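Local coordinates for protein flavin reductase (Uncultured bacterium, PDB 5CHO) that probably supplies reduced flavin to the halogenase of a bacterial two-component tryptophan halogenase system, and binds flavin-adenine dinucleotide, at residues Leu75-Val80 with His160-Gly165; Thr49-Gly54 with Gly88-Val93; Gly94-Ser99 with Phe147-Trp152. All blocks are in the same frame, centred on the assembly; numbering follows the deposited sequence.

Contact 1: Leu75-Val80 with His160-Gly165; sequences LILVCV and HSIFVG. With FAD (flavin-adenine dinucleotide), chain I.
Phe163 brings its ring up to Val80 at about a right angle, with CE1 3.7 Å from Val80 CB. Holding CG opposite its own carbonyl carbon (chi1 -69°) swings the ring out from the strand and back toward Val80, while Phe163 CB stays 3.9 Å from Val78 CG2. Leu90 and Leu91 of helix 85-93 press on this same ring, and His87 meets it edge-to-face, which makes this the tightly packed side of the pair. On the other face of the sheet, Ile162 divides its branches: CG2 meets Leu77 CD2 at 3.8 Å and CG1 meets Cys79 SG at 3.9 Å, with Leu77 of the second subunit packing against Ile162. Between the two layers runs an antiparallel ladder, part of a split-barrel sheet of the kind found in FMN-binding flavin reductases. Paired backbone bonds join Ile76 to Gly165, Val78 to Phe163 and Val80 to Ser161. The looser side is at His160, which is partly exposed beside the flavin. Cys79 O accepts a hydrogen bond from FAD N3 at 2.6 Å, nearly straight (165° at the hydrogen), and His160 CD2 lies 3.6 Å from the same Cys79 O. His160 NE2 approaches FAD O2 to 3.6 Å without bonding to it. With the imidazole cut back to an alanine, Cys79 O and the O2 side of the flavin would probably lose part of their cover.

Contact 2: Thr49-Gly54 with Gly88-Val93; sequences TVVTVG and GSLLEV
Val53 points its two methyl groups at successive residues of the helix, CG1 reaching 3.8 Å from Leu90 CD2 and CG2 3.9 Å from Ser89 CB. The first torsion (chi1 -60°) turns the fork so that CG1 stands opposite the carbonyl carbon and CG2 between the backbone N and that carbon. Leu90 crosses Val53 at a slant. Its CB does not aim at the strand, but its outer end bends nearer, and CD2 also comes within 4.3 Å of Val51 CG1, so one leucine methyl spans two valines on the same face, with Thr52 between them turned away. Farther along, Val93 CG2 lies 4.3 Å from Val53 CB and about as far from Gly54 O, a lighter touch at the partly exposed Val93. These contacts are all dispersive; the polar groups find partners outside the interface. Val93 N donates to Ser89 O at 2.8 Å, Ser89 OG bonds to Ala85 O one turn earlier, and Thr52 OG1 bonds to Pro138 O. Ser89 meets Val53 through CB; its side chain is about 7 Å from the bound FAD. The two short axes approach to 8.9 Å at 42°, a helix laid aslant over a sheet. Strand 46-53 runs between strands 59-63 and 95-100, and Phe96 of the latter touches Val51, Val53 and Leu90 together.

Contact 3: Gly94-Ser99 with Phe147-Trp152; sequences GSFGVS and FECALW
From Gly94 with Leu151 to Val98 with Phe147, the two strands run antiparallel at 148°, with paired backbone bonds at Phe96–Cys149 and Val98–Phe147 and a single one, Leu151 N to Gly94 O (2.9 Å), at the end. Gly94 leaves the preceding helix with positive phi (70°), and Leu151 CB rests 3.5 Å from the same Gly94 O. Among side chains, Phe96 and Cys149 dominate. With CG wedged between its backbone N and carbonyl carbon (chi1 61°), the Phe96 ring leans toward the neighbouring strand, and Cys149 CB sits over one face in a CH-pi contact, 3.8 Å from the ring centroid and shifted toward the rim near CZ. Cys149 SG approaches the ring obliquely, 4.4 Å from the centroid, adding a sulfur-aromatic contact. Val98 CG2 lies in the plane at this ring's edge, while Val98 CB meets Phe147 CB at 4.1 Å. The opposite face of the pair is quieter: Ser95 CB comes close to Cys149 O at 3.2 Å, and Gly97 lies across from Glu148, whose carboxylate is held by Thr135 through OE1 and Thr169 through OE2. Strand 95-100 is flanked on its other edge by strand 46-53, and strand 145-157 by strand 160-172. From that last strand Leu167 packs on Cys149, and Ile40 of the second subunit packs on Phe147.

How the contacts relate
Read from the N terminus, the chain first lays down 49-54, then 75-80, and contact 2 closes when helix segment 88-93 returns to the first strand. Contact 3 opens directly afterwards at 94-99 and closes at 147-152; contact 1, begun at 75-80, closes last at 160-165. Contact 3 is thus nested inside the loop of contact 1, contacts 1 and 2 cross, and contacts 2 and 3 follow in series. Contact 3 joins strands 95-100 and 145-157, contact 1 joins 74-81 and 160-172, and contact 2 lays helix 85-93 over strand 46-53; the pairings 46-53/95-100 and 145-157/160-172 complete the path through the sheet.

Contact 1: Leu75-Val80 with His160-Gly165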
loop_
_atom_site.group_PDB
_atom_site.type_symbol
_atom_site.label_atom_id
_atom_site.label_comp_id
_atom_site.label_asym_id
_atom_site.label_seq_id
_atom_site.Cartn_x
_atom_site.Cartn_y
_atom_site.Cartn_z
ATOM N N LEU A 75 -2.267 11.368 8.041
ATOM C CA LEU A 75 -1.199 10.403 8.275
ATOM C C LEU A 75 -0.938 9.530 7.050
ATOM O O LEU A 75 -1.849 9.245 6.272
ATOM C CB LEU A 75 -1.545 9.503 9.461
ATOM C CG LEU A 75 -1.743 10.066 10.872
ATOM C CD1 LEU A 75 -2.059 8.970 11.867
ATOM C CD2 LEU A 75 -0.530 10.865 11.319
ATOM N N ILE A 76 0.317 9.121 6.880
ATOM C CA ILE A 76 0.678 8.091 5.906
ATOM C C ILE A 76 1.604 7.087 6.577
ATOM O O ILE A 76 2.064 7.322 7.694
ATOM C CB ILE A 76 1.354 8.679 4.647
ATOM C CG1 ILE A 76 2.652 9.417 4.997
ATOM C CG2 ILE A 76 0.404 9.620 3.930
ATOM C CD1 ILE A 76 3.906 8.565 4.895
ATOM N N LEU A 77 1.868 5.963 5.916
ATOM C CA LEU A 77 2.865 5.030 6.424
ATOM C C LEU A 77 3.737 4.460 5.317
ATOM O O LEU A 77 3.356 4.437 4.149
ATOM C CB LEU A 77 2.193 3.895 7.209
ATOM C CG LEU A 77 1.338 2.819 6.539
ATOM C CD1 LEU A 77 2.167 1.808 5.743
ATOM C CD2 LEU A 77 0.532 2.112 7.616
ATOM N N VAL A 78 4.919 4.004 5.716
ATOM C CA VAL A 78 5.808 3.235 4.859
ATOM C C VAL A 78 6.404 2.114 5.691
ATOM O O VAL A 78 6.583 2.272 6.899
ATOM C CB VAL A 78 6.950 4.091 4.272
ATOM C CG1 VAL A 78 6.407 5.150 3.318
ATOM C CG2 VAL A 78 7.763 4.743 5.391
ATOM N N CYS A 79 6.700 0.985 5.056
ATOM C CA CYS A 79 7.342 -0.127 5.749
ATOM C C CYS A 79 8.795 -0.231 5.314
ATOM O O CYS A 79 9.086 -0.375 4.127
ATOM C CB CYS A 79 6.610 -1.437 5.475
ATOM S SG CYS A 79 4.856 -1.385 5.893
ATOM N N VAL A 80 9.703 -0.155 6.282
ATOM C CA VAL A 80 11.131 -0.182 5.997
ATOM C C VAL A 80 11.825 -1.327 6.725
ATOM O O VAL A 80 11.683 -1.499 7.937
ATOM C CB VAL A 80 11.799 1.155 6.376
ATOM C CG1 VAL A 80 13.269 1.156 5.973
ATOM C CG2 VAL A 80 11.061 2.306 5.717
ATOM N N HIS A 160 10.458 -5.813 9.205
ATOM C CA HIS A 160 10.266 -4.406 8.853
ATOM C C HIS A 160 9.747 -3.651 10.064
ATOM O O HIS A 160 9.308 -4.258 11.041
ATOM C CB HIS A 160 9.271 -4.231 7.699
ATOM C CG HIS A 160 9.837 -4.517 6.343
ATOM N ND1 HIS A 160 10.327 -5.751 5.980
ATOM C CD2 HIS A 160 9.946 -3.729 5.245
ATOM C CE1 HIS A 160 10.736 -5.705 4.722
ATOM N NE2 HIS A 160 10.518 -4.489 4.257
ATOM N N SER A 161 9.797 -2.327 9.994
ATOM C CA SER A 161 9.041 -1.487 10.911
ATOM C C SER A 161 8.081 -0.638 10.098
ATOM O O SER A 161 8.395 -0.247 8.975
ATOM C CB SER A 161 9.962 -0.601 11.751
ATOM O OG SER A 161 10.689 -1.369 12.691
ATOM N N ILE A 162 6.917 -0.355 10.669
ATOM C CA ILE A 162 5.941 0.518 10.035
ATOM C C ILE A 162 6.133 1.938 10.545
ATOM O O ILE A 162 5.915 2.216 11.723
ATOM C CB ILE A 162 4.497 0.053 10.312
ATOM C CG1 ILE A 162 4.283 -1.364 9.765
ATOM C CG2 ILE A 162 3.494 1.004 9.676
ATOM C CD1 ILE A 162 3.095 -2.088 10.375
ATOM N N PHE A 163 6.533 2.835 9.649
ATOM C CA PHE A 163 6.780 4.224 10.012
ATOM C C PHE A 163 5.572 5.070 9.639
ATOM O O PHE A 163 5.280 5.250 8.460
ATOM C CB PHE A 163 8.030 4.763 9.308
ATOM C CG PHE A 163 9.313 4.160 9.799
ATOM C CD1 PHE A 163 9.732 2.925 9.343
ATOM C CD2 PHE A 163 10.098 4.827 10.722
ATOM C CE1 PHE A 163 10.913 2.368 9.792
ATOM C CE2 PHE A 163 11.280 4.275 11.174
ATOM C CZ PHE A 163 11.686 3.041 10.708
ATOM N N VAL A 164 4.883 5.597 10.647
ATOM C CA VAL A 164 3.715 6.438 10.420
ATOM C C VAL A 164 4.143 7.897 10.463
ATOM O O VAL A 164 4.725 8.349 11.450
ATOM C CB VAL A 164 2.617 6.195 11.469
ATOM C CG1 VAL A 164 1.356 6.963 11.105
ATOM C CG2 VAL A 164 2.317 4.714 11.590
ATOM N N GLY A 165 3.866 8.625 9.386
ATOM C CA GLY A 165 4.226 10.027 9.303
ATOM C C GLY A 165 3.005 10.918 9.310
ATOM O O GLY A 165 2.036 10.647 8.601
HETATM P PA FAD I . 20.317 -0.589 2.486
HETATM O O1A FAD I . 21.430 -0.090 3.362
HETATM O O2A FAD I . 20.653 -0.400 1.059
HETATM O O5B FAD I . 20.074 -2.167 2.749
HETATM C C5B FAD I . 19.114 -2.850 1.933
HETATM C C4B FAD I . 19.264 -4.406 2.103
HETATM O O4B FAD I . 20.363 -4.793 1.552
HETATM C C3B FAD I . 19.369 -4.762 3.581
HETATM O O3B FAD I . 18.654 -5.915 3.867
HETATM C C2B FAD I . 20.860 -4.983 3.833
HETATM O O2B FAD I . 21.069 -6.142 4.806
HETATM C C1B FAD I . 21.366 -5.304 2.696
HETATM N N9A FAD I . 22.622 -4.669 2.531
HETATM C C8A FAD I . 22.887 -3.536 1.836
HETATM N N7A FAD I . 24.216 -3.283 1.944
HETATM C C5A FAD I . 24.767 -4.259 2.707
HETATM C C6A FAD I . 26.066 -4.488 3.137
HETATM N N6A FAD I . 27.330 -3.797 2.932
HETATM N N1A FAD I . 26.344 -5.565 3.906
HETATM C C2A FAD I . 25.346 -6.432 4.270
HETATM N N3A FAD I . 24.060 -6.206 3.855
HETATM C C4A FAD I . 23.778 -5.118 3.071
HETATM N N1 FAD I . 12.521 -1.691 0.789
HETATM C C2 FAD I . 11.826 -1.473 2.056
HETATM O O2 FAD I . 12.432 -1.596 3.127
HETATM N N3 FAD I . 10.410 -1.119 2.061
HETATM C C4 FAD I . 9.713 -0.984 0.823
HETATM O O4 FAD I . 8.598 -0.702 0.833
HETATM C C4X FAD I . 10.437 -1.212 -0.468
HETATM N N5 FAD I . 9.759 -1.085 -1.721
HETATM C C5X FAD I . 10.483 -1.300 -2.998
HETATM C C6 FAD I . 9.806 -1.170 -4.247
HETATM C C7 FAD I . 10.497 -1.382 -5.449
HETATM C C7M FAD I . 9.466 -1.158 -6.597
HETATM C C8 FAD I . 11.853 -1.714 -5.406
HETATM C C8M FAD I . 12.507 -1.920 -6.813
HETATM C C9 FAD I . 12.513 -1.838 -4.176
HETATM C C9A FAD I . 11.832 -1.636 -2.967
HETATM N N10 FAD I . 12.538 -1.770 -1.695
HETATM C C10 FAD I . 11.825 -1.556 -0.451
HETATM C "C1'" FAD I . 13.984 -2.134 -1.641
HETATM C "C2'" FAD I . 14.829 -0.914 -1.225
HETATM O "O2'" FAD I . 14.577 0.139 -2.104
HETATM C "C3'" FAD I . 16.285 -1.310 -1.281
HETATM O "O3'" FAD I . 16.527 -2.305 -0.335
HETATM C "C4'" FAD I . 17.185 -0.105 -0.989
HETATM O "O4'" FAD I . 18.478 -0.419 -1.315
HETATM C "C5'" FAD I . 17.117 0.251 0.511
HETATM O "O5'" FAD I . 17.962 1.364 0.776
HETATM P P FAD I . 18.553 1.571 2.268
HETATM O O1P FAD I . 19.773 2.453 2.200
HETATM O O2P FAD I . 17.485 2.195 3.175
HETATM O O3P FAD I . 18.959 0.162 2.829
#

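Contact 2: Thr49-Gly54 with Gly88-Val93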
loop_
_atom_site.group_PDB
_atom_site.type_symbol
_atom_site.label_atom_id
_atom_site.label_comp_id
_atom_site.label_asym_id
_atom_site.label_seq_id
_atom_site.Cartn_x
_atom_site.Cartn_y
_atom_site.Cartn_z
ATOM N N THR A 49 7.365 4.970 -4.885
ATOM C CA THR A 49 7.883 6.214 -4.311
ATOM C C THR A 49 9.376 6.171 -4.029
ATOM O O THR A 49 10.002 5.111 -4.045
ATOM C CB THR A 49 7.198 6.572 -2.978
ATOM O OG1 THR A 49 7.756 5.772 -1.931
ATOM C CG2 THR A 49 5.702 6.341 -3.037
ATOM N N VAL A 50 9.933 7.351 -3.779
ATOM C CA VAL A 50 11.243 7.471 -3.161
ATOM C C VAL A 50 11.097 8.185 -1.824
ATOM O O VAL A 50 10.645 9.327 -1.761
ATOM C CB VAL A 50 12.237 8.228 -4.053
ATOM C CG1 VAL A 50 13.512 8.530 -3.285
ATOM C CG2 VAL A 50 12.550 7.410 -5.289
ATOM N N VAL A 51 11.472 7.483 -0.762
ATOM C CA VAL A 51 11.470 8.023 0.589
ATOM C C VAL A 51 12.831 8.635 0.896
ATOM O O VAL A 51 13.858 8.006 0.647
ATOM C CB VAL A 51 11.136 6.924 1.612
ATOM C CG1 VAL A 51 11.238 7.447 3.030
ATOM C CG2 VAL A 51 9.753 6.352 1.331
ATOM N N THR A 52 12.844 9.863 1.415
ATOM C CA THR A 52 14.095 10.594 1.630
ATOM C C THR A 52 14.159 11.277 2.995
ATOM O O THR A 52 13.128 11.584 3.593
ATOM C CB THR A 52 14.294 11.679 0.555
ATOM O OG1 THR A 52 13.325 12.719 0.733
ATOM C CG2 THR A 52 14.151 11.092 -0.836
ATOM N N VAL A 53 15.376 11.513 3.479
ATOM C CA VAL A 53 15.591 12.389 4.627
ATOM C C VAL A 53 16.593 13.473 4.243
ATOM O O VAL A 53 17.384 13.295 3.315
ATOM C CB VAL A 53 16.119 11.636 5.864
ATOM C CG1 VAL A 53 15.132 10.561 6.298
ATOM C CG2 VAL A 53 17.480 11.025 5.578
ATOM N N GLY A 54 16.562 14.590 4.961
ATOM C CA GLY A 54 17.559 15.633 4.800
ATOM C C GLY A 54 18.579 15.555 5.919
ATOM O O GLY A 54 18.987 14.466 6.320
ATOM N N GLY A 88 17.379 3.462 10.103
ATOM C CA GLY A 88 18.102 4.295 11.047
ATOM C C GLY A 88 17.963 5.785 10.781
ATOM O O GLY A 88 17.775 6.564 11.715
ATOM N N SER A 89 18.056 6.180 9.511
ATOM C CA SER A 89 17.931 7.589 9.128
ATOM C C SER A 89 16.578 8.177 9.526
ATOM O O SER A 89 16.489 9.323 9.973
ATOM C CB SER A 89 18.142 7.767 7.620
ATOM O OG SER A 89 19.298 7.087 7.166
ATOM N N LEU A 90 15.522 7.392 9.354
ATOM C CA LEU A 90 14.180 7.874 9.660
ATOM C C LEU A 90 14.082 8.138 11.162
ATOM O O LEU A 90 13.604 9.189 11.586
ATOM C CB LEU A 90 13.117 6.871 9.194
ATOM C CG LEU A 90 12.979 6.797 7.668
ATOM C CD1 LEU A 90 12.155 5.589 7.241
ATOM C CD2 LEU A 90 12.368 8.074 7.105
ATOM N N LEU A 91 14.533 7.176 11.961
ATOM C CA LEU A 91 14.575 7.340 13.411
ATOM C C LEU A 91 15.496 8.474 13.870
ATOM O O LEU A 91 15.145 9.232 14.775
ATOM C CB LEU A 91 15.007 6.033 14.084
ATOM C CG LEU A 91 14.035 4.854 13.967
ATOM C CD1 LEU A 91 14.567 3.593 14.655
ATOM C CD2 LEU A 91 12.663 5.240 14.517
ATOM N N GLU A 92 16.670 8.589 13.254
ATOM C CA GLU A 92 17.632 9.619 13.642
ATOM C C GLU A 92 17.120 11.020 13.317
ATOM O O GLU A 92 17.203 11.922 14.149
ATOM C CB GLU A 92 18.989 9.378 12.963
ATOM C CG GLU A 92 20.140 10.204 13.542
ATOM C CD GLU A 92 21.475 9.905 12.876
ATOM O OE1 GLU A 92 21.563 8.908 12.129
ATOM O OE2 GLU A 92 22.436 10.670 13.100
ATOM N N VAL A 93 16.602 11.205 12.106
ATOM C CA VAL A 93 16.231 12.537 11.621
ATOM C C VAL A 93 14.805 12.953 12.021
ATOM O O VAL A 93 14.504 14.142 12.141
ATOM C CB VAL A 93 16.393 12.612 10.094
ATOM C CG1 VAL A 93 15.988 13.981 9.578
ATOM C CG2 VAL A 93 17.831 12.303 9.721
#

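Contact 3: Gly94-Ser99 with Phe147-Trp152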
loop_
_atom_site.group_PDB
_atom_site.type_symbol
_atom_site.label_atom_id
_atom_site.label_comp_id
_atom_site.label_asym_id
_atom_site.label_seq_id
_atom_site.Cartn_x
_atom_site.Cartn_y
_atom_site.Cartn_z
ATOM N N GLY A 94 13.933 11.973 12.231
ATOM C CA GLY A 94 12.576 12.236 12.686
ATOM C C GLY A 94 11.620 12.905 11.706
ATOM O O GLY A 94 10.465 13.163 12.051
ATOM N N SER A 95 12.078 13.181 10.490
ATOM C CA SER A 95 11.186 13.648 9.429
ATOM C C SER A 95 11.664 13.125 8.081
ATOM O O SER A 95 12.818 12.721 7.940
ATOM C CB SER A 95 11.108 15.178 9.407
ATOM O OG SER A 95 12.352 15.748 9.039
ATOM N N PHE A 96 10.781 13.128 7.089
ATOM C CA PHE A 96 11.131 12.572 5.792
ATOM C C PHE A 96 10.235 13.052 4.658
ATOM O O PHE A 96 9.152 13.596 4.881
ATOM C CB PHE A 96 11.101 11.041 5.856
ATOM C CG PHE A 96 9.763 10.466 6.214
ATOM C CD1 PHE A 96 8.883 10.051 5.221
ATOM C CD2 PHE A 96 9.394 10.310 7.543
ATOM C CE1 PHE A 96 7.653 9.501 5.550
ATOM C CE2 PHE A 96 8.170 9.764 7.876
ATOM C CZ PHE A 96 7.297 9.360 6.880
ATOM N N GLY A 97 10.719 12.836 3.439
ATOM C CA GLY A 97 9.999 13.184 2.230
ATOM C C GLY A 97 9.541 11.938 1.502
ATOM O O GLY A 97 10.101 10.858 1.685
ATOM N N VAL A 98 8.503 12.092 0.689
ATOM C CA VAL A 98 8.002 11.021 -0.159
ATOM C C VAL A 98 7.659 11.606 -1.521
ATOM O O VAL A 98 6.931 12.594 -1.602
ATOM C CB VAL A 98 6.750 10.347 0.460
ATOM C CG1 VAL A 98 6.205 9.251 -0.448
ATOM C CG2 VAL A 98 7.056 9.797 1.855
ATOM N N SER A 99 8.189 11.006 -2.585
ATOM C CA SER A 99 7.880 11.434 -3.947
ATOM C C SER A 99 7.262 10.281 -4.716
ATOM O O SER A 99 7.853 9.211 -4.812
ATOM C CB SER A 99 9.134 11.931 -4.673
ATOM O OG SER A 99 9.863 12.854 -3.887
ATOM N N PHE A 147 5.235 14.709 -0.666
ATOM C CA PHE A 147 4.803 14.775 0.726
ATOM C C PHE A 147 6.003 15.064 1.616
ATOM O O PHE A 147 7.098 14.564 1.360
ATOM C CB PHE A 147 4.153 13.472 1.206
ATOM C CG PHE A 147 2.978 13.018 0.388
ATOM C CD1 PHE A 147 1.682 13.387 0.729
ATOM C CD2 PHE A 147 3.171 12.213 -0.725
ATOM C CE1 PHE A 147 0.603 12.960 -0.028
ATOM C CE2 PHE A 147 2.099 11.779 -1.477
ATOM C CZ PHE A 147 0.813 12.157 -1.132
ATOM N N GLU A 148 5.798 15.872 2.651
ATOM C CA GLU A 148 6.751 15.958 3.755
ATOM C C GLU A 148 6.056 15.482 5.014
ATOM O O GLU A 148 4.886 15.793 5.242
ATOM C CB GLU A 148 7.284 17.378 3.957
ATOM C CG GLU A 148 8.091 17.928 2.802
ATOM C CD GLU A 148 8.633 19.312 3.097
ATOM O OE1 GLU A 148 9.748 19.407 3.653
ATOM O OE2 GLU A 148 7.942 20.306 2.788
ATOM N N CYS A 149 6.784 14.734 5.834
ATOM C CA CYS A 149 6.195 14.098 6.999
ATOM C C CYS A 149 7.088 14.210 8.217
ATOM O O CYS A 149 8.312 14.251 8.104
ATOM C CB CYS A 149 5.926 12.621 6.706
ATOM S SG CYS A 149 5.063 12.303 5.151
ATOM N N ALA A 150 6.455 14.261 9.382
ATOM C CA ALA A 150 7.149 14.117 10.649
ATOM C C ALA A 150 6.841 12.738 11.195
ATOM O O ALA A 150 5.693 12.299 11.152
ATOM C CB ALA A 150 6.720 15.185 11.621
ATOM N N LEU A 151 7.854 12.056 11.714
ATOM C CA LEU A 151 7.653 10.716 12.229
ATOM C C LEU A 151 6.760 10.763 13.468
ATOM O O LEU A 151 7.086 11.396 14.472
ATOM C CB LEU A 151 8.999 10.056 12.535
ATOM C CG LEU A 151 8.951 8.643 13.122
ATOM C CD1 LEU A 151 8.172 7.707 12.211
ATOM C CD2 LEU A 151 10.361 8.120 13.347
ATOM N N TRP A 152 5.633 10.069 13.369
ATOM C CA TRP A 152 4.607 10.032 14.403
ATOM C C TRP A 152 4.928 8.845 15.290
ATOM O O TRP A 152 5.152 8.991 16.493
ATOM C CB TRP A 152 3.222 9.908 13.749
ATOM C CG TRP A 152 1.987 10.113 14.609
ATOM C CD1 TRP A 152 1.514 11.296 15.108
ATOM C CD2 TRP A 152 1.029 9.111 14.988
ATOM N NE1 TRP A 152 0.341 11.086 15.795
ATOM C CE2 TRP A 152 0.022 9.755 15.738
ATOM C CE3 TRP A 152 0.932 7.730 14.776
ATOM C CZ2 TRP A 152 -1.064 9.064 16.282
ATOM C CZ3 TRP A 152 -0.147 7.046 15.317
ATOM C CH2 TRP A 152 -1.130 7.714 16.061
#